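Local coordinates for protein 1-Cys peroxiredoxin (Vibrio vulnificus MO6-24/O, PDB 5K1G) that is a 1-Cys peroxiredoxin of the thioredoxin-like superfamily that probably reduces hydrogen peroxide and is implicated in scavenging peroxides and nitric oxide, at residues 37-42 with 123-128. Numbering follows the deposited sequence.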
# COMPACT_ATOMS: atom_id res chain seq x y z
N LEU A 37 -20.59 -4.15 0.25
CA LEU A 37 -19.17 -4.01 0.57
C LEU A 37 -18.40 -5.06 -0.21
O LEU A 37 -18.70 -6.25 -0.10
CB LEU A 37 -18.93 -4.17 2.07
CG LEU A 37 -17.46 -4.26 2.50
CD1 LEU A 37 -16.73 -2.94 2.27
CD2 LEU A 37 -17.33 -4.69 3.94
N PHE A 38 -17.43 -4.63 -1.01
CA PHE A 38 -16.55 -5.55 -1.71
C PHE A 38 -15.11 -5.26 -1.33
O PHE A 38 -14.74 -4.10 -1.12
CB PHE A 38 -16.75 -5.50 -3.24
CG PHE A 38 -16.30 -4.21 -3.89
CD1 PHE A 38 -17.14 -3.11 -3.91
CD2 PHE A 38 -15.07 -4.12 -4.51
CE1 PHE A 38 -16.75 -1.93 -4.53
CE2 PHE A 38 -14.67 -2.95 -5.13
CZ PHE A 38 -15.51 -1.85 -5.13
N ALA A 39 -14.31 -6.31 -1.21
CA ALA A 39 -12.93 -6.20 -0.77
C ALA A 39 -11.99 -6.61 -1.89
O ALA A 39 -12.27 -7.55 -2.64
CB ALA A 39 -12.67 -7.06 0.46
N VAL A 40 -10.87 -5.90 -2.00
CA VAL A 40 -9.87 -6.18 -3.02
C VAL A 40 -8.54 -6.50 -2.34
O VAL A 40 -8.30 -6.06 -1.20
CB VAL A 40 -9.73 -4.99 -3.98
CG1 VAL A 40 -11.03 -4.79 -4.76
CG2 VAL A 40 -9.36 -3.73 -3.22
N PRO A 41 -7.66 -7.29 -2.97
CA PRO A 41 -6.35 -7.56 -2.36
C PRO A 41 -5.44 -6.34 -2.31
O PRO A 41 -4.57 -6.27 -1.43
CB PRO A 41 -5.77 -8.67 -3.24
CG PRO A 41 -6.95 -9.28 -3.92
CD PRO A 41 -7.91 -8.15 -4.14
N GLY A 42 -5.61 -5.38 -3.21
CA GLY A 42 -4.73 -4.23 -3.19
C GLY A 42 -5.10 -3.12 -4.15
O GLY A 42 -5.38 -3.36 -5.32
N GLN A 123 -8.64 -11.36 1.23
CA GLN A 123 -9.22 -12.13 0.14
C GLN A 123 -10.24 -11.26 -0.60
O GLN A 123 -10.79 -10.30 -0.05
CB GLN A 123 -9.91 -13.40 0.64
CG GLN A 123 -9.00 -14.36 1.38
CD GLN A 123 -9.77 -15.55 1.91
OE1 GLN A 123 -10.62 -16.11 1.22
NE2 GLN A 123 -9.47 -15.94 3.14
N ARG A 124 -10.48 -11.59 -1.86
CA ARG A 124 -11.49 -10.89 -2.64
C ARG A 124 -12.86 -11.44 -2.27
O ARG A 124 -13.10 -12.64 -2.35
CB ARG A 124 -11.22 -11.06 -4.13
CG ARG A 124 -12.08 -10.19 -5.02
CD ARG A 124 -11.77 -10.43 -6.48
NE ARG A 124 -10.34 -10.37 -6.76
CZ ARG A 124 -9.66 -9.25 -6.96
NH1 ARG A 124 -10.28 -8.08 -6.91
NH2 ARG A 124 -8.35 -9.29 -7.20
N TYR A 125 -13.77 -10.55 -1.86
CA TYR A 125 -15.12 -10.95 -1.52
C TYR A 125 -16.07 -9.78 -1.73
O TYR A 125 -15.65 -8.65 -1.99
CB TYR A 125 -15.22 -11.48 -0.08
CG TYR A 125 -14.92 -10.46 1.01
CD1 TYR A 125 -15.90 -9.56 1.44
CD2 TYR A 125 -13.68 -10.42 1.63
CE1 TYR A 125 -15.63 -8.63 2.43
CE2 TYR A 125 -13.41 -9.49 2.63
CZ TYR A 125 -14.39 -8.61 3.02
OH TYR A 125 -14.13 -7.68 4.01
N ALA A 126 -17.36 -10.08 -1.62
CA ALA A 126 -18.41 -9.07 -1.67
C ALA A 126 -19.53 -9.49 -0.73
O ALA A 126 -19.89 -10.67 -0.67
CB ALA A 126 -18.96 -8.89 -3.09
N MET A 127 -20.05 -8.53 0.03
CA MET A 127 -21.15 -8.79 0.95
C MET A 127 -22.31 -7.85 0.68
O MET A 127 -22.13 -6.75 0.16
CB MET A 127 -20.76 -8.63 2.43
CG MET A 127 -19.38 -9.08 2.83
SD MET A 127 -19.12 -8.60 4.55
CE MET A 127 -17.87 -9.77 5.05
N ILE A 128 -23.50 -8.30 1.06
CA ILE A 128 -24.66 -7.45 1.24
C ILE A 128 -24.94 -7.41 2.74
O ILE A 128 -25.15 -8.45 3.37
CB ILE A 128 -25.88 -7.95 0.46
CG1 ILE A 128 -25.58 -7.94 -1.04
CG2 ILE A 128 -27.10 -7.11 0.77
CD1 ILE A 128 -26.66 -8.58 -1.89
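Ala39 sets its methyl over one face of the Tyr125 ring where two antiparallel strands, 34-40 and 120-130, pair in the central sheet of the thioredoxin-like fold. This CH-pi contact puts Ala39 CB 3.5 Å from the ring centroid, displaced toward the CE2 side. Tyr125 chi1 of 64° holds CG between the backbone N and the carbonyl carbon, which swings the ring across to the neighbouring strand under the methyl. On the same sheet face Leu37 CD2 lies 4.3 Å from Met127 SD, a looser apolar contact. The other face carries Phe38 and Ala126, whose CB atoms touch; the Phe38 ring leads away to stack on Tyr56 of helix 46-58. Backbone bonds hold the pairing: Met127 N gives a short bond to Leu37 O (2.7 Å), whereas that from Tyr125 N to Ala39 O is weak. At Pro41, Arg124 crosses obliquely, bent at chi3. Its NH1 makes a salt bridge to Asp48 OD1 and a hydrogen bond to His52 ND1, which would help fix the guanidinium plane. Pro41, Asp48 and Arg124 are placed consistent with the peroxiredoxin active-site pocket. Pro41 CD sits over one guanidinium face, toward its rim, 3.3 Å from Arg124 NH2.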